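Local atomic coordinates of N-terminal acetyltransferase B complex subunit MDM20 (Candida albicans, PDB entry 5K04), a protein that serves as the non-catalytic subunit of the NatB N-terminal acetyltransferase complex, where it probably wraps around and supports the catalytic subunit NAT3. Residues Lys410-Leu415 against Asn433-Arg438; Asn446-Thr451 against Lys553-Gly558. All coordinates share one frame; numbering follows the deposited sequence.

Contact 1. Residues Lys410-Leu415 against Asn433-Arg438; sequences KLKLWL and NGLKIR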
loop_
_atom_site.group_PDB
_atom_site.type_symbol
_atom_site.label_atom_id
_atom_site.label_comp_id
_atom_site.label_asym_id
_atom_site.label_seq_id
_atom_site.Cartn_x
_atom_site.Cartn_y
_atom_site.Cartn_z
ATOM N N LYS A 410 10.213 -9.099 11.615
ATOM C CA LYS A 410 10.947 -7.880 11.937
ATOM C C LYS A 410 12.443 -8.099 11.783
ATOM O O LYS A 410 13.150 -7.242 11.244
ATOM C CB LYS A 410 10.608 -7.389 13.348
ATOM C CG LYS A 410 9.196 -6.814 13.458
ATOM C CD LYS A 410 9.055 -5.859 14.630
ATOM C CE LYS A 410 9.221 -6.535 15.957
ATOM N NZ LYS A 410 8.174 -7.531 16.207
ATOM N N LEU A 411 12.939 -9.250 12.233
ATOM C CA LEU A 411 14.356 -9.550 12.057
ATOM C C LEU A 411 14.700 -9.641 10.582
ATOM O O LEU A 411 15.782 -9.208 10.164
ATOM C CB LEU A 411 14.734 -10.853 12.774
ATOM C CG LEU A 411 14.492 -11.006 14.283
ATOM C CD1 LEU A 411 14.886 -12.429 14.776
ATOM C CD2 LEU A 411 15.232 -9.944 15.082
ATOM N N LYS A 412 13.793 -10.219 9.781
ATOM C CA LYS A 412 14.013 -10.338 8.341
ATOM C C LYS A 412 14.071 -8.971 7.671
ATOM O O LYS A 412 14.956 -8.709 6.844
ATOM C CB LYS A 412 12.912 -11.187 7.719
ATOM C CG LYS A 412 13.054 -12.671 8.011
ATOM C CD LYS A 412 12.018 -13.477 7.279
ATOM C CE LYS A 412 12.213 -14.980 7.504
ATOM N NZ LYS A 412 11.262 -15.711 6.597
ATOM N N LEU A 413 13.143 -8.078 8.026
ATOM C CA LEU A 413 13.142 -6.752 7.412
ATOM C C LEU A 413 14.434 -6.022 7.728
ATOM O O LEU A 413 15.032 -5.391 6.850
ATOM C CB LEU A 413 11.941 -5.937 7.894
ATOM C CG LEU A 413 10.561 -6.482 7.522
ATOM C CD1 LEU A 413 9.475 -5.616 8.115
ATOM C CD2 LEU A 413 10.420 -6.553 6.045
ATOM N N TRP A 414 14.891 -6.116 8.981
ATOM C CA TRP A 414 16.114 -5.433 9.379
ATOM C C TRP A 414 17.322 -6.022 8.658
ATOM O O TRP A 414 18.204 -5.281 8.207
ATOM C CB TRP A 414 16.281 -5.513 10.900
ATOM C CG TRP A 414 15.582 -4.406 11.600
ATOM C CD1 TRP A 414 14.353 -4.461 12.207
ATOM C CD2 TRP A 414 16.034 -3.050 11.727
ATOM N NE1 TRP A 414 14.024 -3.233 12.721
ATOM C CE2 TRP A 414 15.033 -2.345 12.435
ATOM C CE3 TRP A 414 17.179 -2.363 11.306
ATOM C CZ2 TRP A 414 15.146 -0.976 12.741
ATOM C CZ3 TRP A 414 17.304 -1.002 11.623
ATOM C CH2 TRP A 414 16.284 -0.324 12.333
ATOM N N LEU A 415 17.361 -7.353 8.520
ATOM C CA LEU A 415 18.437 -7.997 7.774
ATOM C C LEU A 415 18.535 -7.432 6.357
ATOM O O LEU A 415 19.638 -7.174 5.854
ATOM C CB LEU A 415 18.210 -9.511 7.744
ATOM C CG LEU A 415 19.304 -10.323 7.053
ATOM C CD1 LEU A 415 20.670 -9.987 7.685
ATOM C CD2 LEU A 415 19.007 -11.814 7.138
ATOM N N ASN A 433 11.446 -12.915 -0.707
ATOM C CA ASN A 433 10.616 -14.014 -1.201
ATOM C C ASN A 433 10.286 -15.039 -0.115
ATOM O O ASN A 433 9.241 -15.691 -0.189
ATOM C CB ASN A 433 11.320 -14.702 -2.365
ATOM C CG ASN A 433 11.401 -13.829 -3.597
ATOM O OD1 ASN A 433 10.583 -12.935 -3.797
ATOM N ND2 ASN A 433 12.387 -14.098 -4.442
ATOM N N GLY A 434 11.176 -15.236 0.866
ATOM C CA GLY A 434 10.860 -16.107 1.988
ATOM C C GLY A 434 9.775 -15.554 2.897
ATOM O O GLY A 434 9.192 -16.306 3.686
ATOM N N LEU A 435 9.498 -14.249 2.802
ATOM C CA LEU A 435 8.389 -13.614 3.506
ATOM C C LEU A 435 7.072 -13.746 2.750
ATOM O O LEU A 435 6.023 -13.335 3.270
ATOM C CB LEU A 435 8.706 -12.139 3.751
ATOM C CG LEU A 435 9.605 -11.847 4.963
ATOM C CD1 LEU A 435 10.117 -10.415 4.938
ATOM C CD2 LEU A 435 8.853 -12.104 6.255
ATOM N N LYS A 436 7.124 -14.319 1.544
ATOM C CA LYS A 436 5.951 -14.555 0.694
ATOM C C LYS A 436 5.145 -13.273 0.488
ATOM O O LYS A 436 3.913 -13.274 0.503
ATOM C CB LYS A 436 5.098 -15.695 1.250
ATOM C CG LYS A 436 5.896 -17.018 1.324
ATOM C CD LYS A 436 5.002 -18.254 1.353
ATOM C CE LYS A 436 5.797 -19.557 1.175
ATOM N NZ LYS A 436 6.763 -19.829 2.288
ATOM N N ILE A 437 5.873 -12.166 0.303
ATOM C CA ILE A 437 5.291 -10.914 -0.164
ATOM C C ILE A 437 4.554 -11.169 -1.463
ATOM O O ILE A 437 5.113 -11.724 -2.417
ATOM C CB ILE A 437 6.382 -9.847 -0.379
ATOM C CG1 ILE A 437 7.154 -9.561 0.902
ATOM C CG2 ILE A 437 5.779 -8.564 -0.897
ATOM C CD1 ILE A 437 6.263 -9.401 2.027
ATOM N N ARG A 438 3.302 -10.735 -1.521
ATOM C CA ARG A 438 2.546 -10.884 -2.749
ATOM C C ARG A 438 1.514 -9.770 -2.822
ATOM O O ARG A 438 1.110 -9.200 -1.803
ATOM C CB ARG A 438 1.880 -12.265 -2.842
ATOM C CG ARG A 438 0.711 -12.450 -1.905
ATOM C CD ARG A 438 0.047 -13.806 -2.096
ATOM N NE ARG A 438 -0.478 -13.983 -3.444
ATOM C CZ ARG A 438 -1.696 -13.620 -3.842
ATOM N NH1 ARG A 438 -2.539 -13.051 -2.991
ATOM N NH2 ARG A 438 -2.065 -13.824 -5.103
#
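Lys412 and Leu435 lie where the two backbones come nearest, 8.1 Å apart between their CA atoms. Residues 410-415 are regular helix, part of helix 409-419. Residues 433-438 hold the end of helix 429-434 and the chain that leaves it. Lys436 takes a positive phi of 53°, and its N bonds back to Asn433 O in a Schellman motif that closes the helix. Leu435 sits just before this turn and points at helix 409-419. The two segments thus belong to successive helices of an all-helical subunit, whose family is placed in the TPR clan. The contact is mostly apolar. Leu435 and the Lys412 chain run past each other in opposite directions. The aliphatic part of the lysine does the touching: its CD is 3.6 Å from Leu435 CD2, and its CB is 4.0 Å from Leu435 CD1. The lysine is extended beyond CG (chi2 -175°, chi3 177°), which carries NZ past the leucine toward the helix end. There Lys412 NZ lies 3.6 Å from Gly434 O, too long for a hydrogen bond. On the other branch, Leu435 CD1 meets Leu413 CD2 at 4.0 Å, the two side chains crossing at about a right angle. Ile431 packs on Lys412 from within helix 429-434. Beyond the turn, Arg438 hydrogen-bonds to Asn26 and Asn28 of the NAT3 chain.

Contact 2. Residues Asn446-Thr451 against Lys553-Gly558; sequences NYYLTT and KSEWNG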
loop_
_atom_site.group_PDB
_atom_site.type_symbol
_atom_site.label_atom_id
_atom_site.label_comp_id
_atom_site.label_asym_id
_atom_site.label_seq_id
_atom_site.Cartn_x
_atom_site.Cartn_y
_atom_site.Cartn_z
ATOM N N ASN A 446 8.236 -3.204 -1.685
ATOM C CA ASN A 446 9.065 -3.074 -2.874
ATOM C C ASN A 446 10.445 -2.475 -2.637
ATOM O O ASN A 446 11.461 -2.968 -3.133
ATOM C CB ASN A 446 8.290 -2.153 -3.804
ATOM C CG ASN A 446 8.700 -2.247 -5.174
ATOM O OD1 ASN A 446 9.817 -2.645 -5.461
ATOM N ND2 ASN A 446 7.807 -1.848 -6.074
ATOM N N TYR A 447 10.432 -1.330 -1.952
ATOM C CA TYR A 447 11.612 -0.499 -1.805
ATOM C C TYR A 447 12.734 -1.224 -1.076
ATOM O O TYR A 447 13.891 -0.803 -1.181
ATOM C CB TYR A 447 11.222 0.775 -1.073
ATOM C CG TYR A 447 10.998 0.586 0.423
ATOM C CD1 TYR A 447 12.067 0.685 1.325
ATOM C CD2 TYR A 447 9.723 0.333 0.944
ATOM C CE1 TYR A 447 11.878 0.518 2.720
ATOM C CE2 TYR A 447 9.527 0.169 2.341
ATOM C CZ TYR A 447 10.609 0.255 3.215
ATOM O OH TYR A 447 10.417 0.098 4.567
ATOM N N TYR A 448 12.415 -2.300 -0.334
ATOM C CA TYR A 448 13.450 -3.150 0.248
ATOM C C TYR A 448 14.343 -3.772 -0.820
ATOM O O TYR A 448 15.455 -4.201 -0.504
ATOM C CB TYR A 448 12.825 -4.267 1.112
ATOM C CG TYR A 448 12.448 -3.846 2.519
ATOM C CD1 TYR A 448 13.409 -3.758 3.531
ATOM C CD2 TYR A 448 11.137 -3.532 2.832
ATOM C CE1 TYR A 448 13.070 -3.360 4.827
ATOM C CE2 TYR A 448 10.779 -3.127 4.108
ATOM C CZ TYR A 448 11.749 -3.052 5.112
ATOM O OH TYR A 448 11.380 -2.654 6.366
ATOM N N LEU A 449 13.881 -3.828 -2.070
ATOM C CA LEU A 449 14.645 -4.379 -3.180
ATOM C C LEU A 449 15.420 -3.310 -3.949
ATOM O O LEU A 449 16.016 -3.616 -4.989
ATOM C CB LEU A 449 13.707 -5.126 -4.123
ATOM C CG LEU A 449 12.858 -6.241 -3.494
ATOM C CD1 LEU A 449 11.720 -6.642 -4.433
ATOM C CD2 LEU A 449 13.734 -7.466 -3.154
ATOM N N THR A 450 15.438 -2.077 -3.438
ATOM C CA THR A 450 16.049 -0.943 -4.133
ATOM C C THR A 450 17.451 -1.264 -4.660
ATOM O O THR A 450 17.770 -0.964 -5.816
ATOM C CB THR A 450 16.084 0.256 -3.177
ATOM O OG1 THR A 450 14.740 0.650 -2.839
ATOM C CG2 THR A 450 16.850 1.439 -3.780
ATOM N N THR A 451 18.298 -1.882 -3.830
ATOM C CA THR A 451 19.709 -2.103 -4.149
ATOM C C THR A 451 19.980 -3.441 -4.824
ATOM O O THR A 451 21.141 -3.745 -5.118
ATOM C CB THR A 451 20.564 -2.022 -2.874
ATOM O OG1 THR A 451 20.185 -3.077 -1.978
ATOM C CG2 THR A 451 20.372 -0.675 -2.174
ATOM N N LYS A 553 7.340 1.369 8.737
ATOM C CA LYS A 553 6.911 1.230 10.122
ATOM C C LYS A 553 6.977 -0.192 10.660
ATOM O O LYS A 553 7.303 -0.376 11.835
ATOM C CB LYS A 553 5.468 1.753 10.275
ATOM C CG LYS A 553 5.337 3.275 10.159
ATOM C CD LYS A 553 3.876 3.627 10.089
ATOM C CE LYS A 553 3.655 5.125 10.095
ATOM N NZ LYS A 553 2.198 5.438 9.920
ATOM N N SER A 554 6.663 -1.202 9.837
ATOM C CA SER A 554 6.480 -2.563 10.344
ATOM C C SER A 554 7.722 -3.093 11.048
ATOM O O SER A 554 7.602 -3.848 12.016
ATOM C CB SER A 554 6.069 -3.492 9.203
ATOM O OG SER A 554 4.807 -3.096 8.695
ATOM N N GLU A 555 8.921 -2.700 10.603
ATOM C CA GLU A 555 10.130 -3.179 11.271
ATOM C C GLU A 555 10.364 -2.501 12.612
ATOM O O GLU A 555 11.325 -2.862 13.306
ATOM C CB GLU A 555 11.348 -3.002 10.350
ATOM C CG GLU A 555 11.997 -1.615 10.331
ATOM C CD GLU A 555 11.376 -0.679 9.312
ATOM O OE1 GLU A 555 10.152 -0.784 9.102
ATOM O OE2 GLU A 555 12.104 0.168 8.728
ATOM N N TRP A 556 9.500 -1.549 12.988
ATOM C CA TRP A 556 9.579 -0.811 14.247
ATOM C C TRP A 556 8.441 -1.146 15.194
ATOM O O TRP A 556 8.318 -0.503 16.244
ATOM C CB TRP A 556 9.563 0.699 13.990
ATOM C CG TRP A 556 10.770 1.238 13.278
ATOM C CD1 TRP A 556 10.865 1.572 11.950
ATOM C CD2 TRP A 556 12.051 1.522 13.854
ATOM N NE1 TRP A 556 12.120 2.048 11.667
ATOM C CE2 TRP A 556 12.871 2.038 12.815
ATOM C CE3 TRP A 556 12.584 1.397 15.142
ATOM C CZ2 TRP A 556 14.211 2.406 13.023
ATOM C CZ3 TRP A 556 13.918 1.771 15.355
ATOM C CH2 TRP A 556 14.713 2.272 14.294
ATOM N N ASN A 557 7.601 -2.119 14.841
ATOM C CA ASN A 557 6.406 -2.426 15.618
ATOM C C ASN A 557 6.795 -2.898 17.009
ATOM O O ASN A 557 7.522 -3.884 17.157
ATOM C CB ASN A 557 5.577 -3.491 14.905
ATOM C CG ASN A 557 4.116 -3.452 15.294
ATOM O OD1 ASN A 557 3.376 -2.571 14.868
ATOM N ND2 ASN A 557 3.691 -4.418 16.099
ATOM N N GLY A 558 6.335 -2.169 18.028
ATOM C CA GLY A 558 6.705 -2.462 19.395
ATOM C C GLY A 558 8.020 -1.865 19.822
ATOM O O GLY A 558 8.434 -2.068 20.972
HETATM O O HOH W 1 12.546 0.526 6.124
HETATM O O HOH W 2 8.902 -1.862 7.080
#
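Tyr447 and Tyr448 reach toward Glu555 from a short 3-10 turn, and Glu555 faces them from another, 554-556. The backbones stay well apart, with 11.5 Å between the CA atoms of Tyr448 and Glu555. The direct contact is small. Tyr448 alone approaches the glutamate directly, and Tyr447 is linked to it through water. Tyr448 OH lies 3.5 Å from Glu555 OE1, a close approach and not a hydrogen bond, and the ring and carboxylate planes are 65° apart. Glu555 has CG between the backbone N and the carbonyl carbon (chi1 83°) and is bent at chi2 (-88°), which turns its carboxylate toward the tyrosine hydroxyls. Tyr448 OH lies against CD and OE1.

Two waters supply the bonds. One donates to Tyr447 OH and to Glu555 OE2, each at 2.7 Å, and reaches Tyr448 OH by a weak bond. The other accepts from Tyr448 OH at 2.7 Å and donates to Glu555 OE1 at 2.6 Å. The first water lies at the edge of the Tyr447 ring, in its plane; the second lies likewise at Tyr448. Both carboxylate oxygens are therefore tied to the tyrosines through water in a buried place. Glu555 OE2 also forms a salt bridge with Lys417, which probably favours the charged carboxylate. Tyr447 OH is hydrogen-bonded to the backbone O of Asp551, its main protein partner.

The rings also touch each other. Tyr448 CD2 lies 3.8 Å above the Tyr447 plane, offset toward the rim.

The site joins two loops far apart in sequence. Segment 446-451 links helix 440-445 to helix 456-485, and segment 553-558 comes between helices 539-542 and 571-584. Helix 409-419 borders both, as Leu413 packs on Tyr448 and on Glu555.

In the fold
Helix 409-419 is common ground: one side of contact 1 lies on it, and contact 2 packs beside it, the centres about 9 Å apart. Trp414 ties them directly, its NE1 lying 2.8 Å from Glu555 O in a probable hydrogen bond, while its ring meets Trp556 edge to face. Contact 1 is local in sequence, partly buried and mainly aliphatic, at the end of a helix. Contact 2 is buried, spans about a hundred residues and is bridged by water, with the charge met by Lys417 of helix 409-419, which thus serves both contacts. Both have NAT3 nearby; beside contact 2, Asn557 bonds to Gln53 of NAT3.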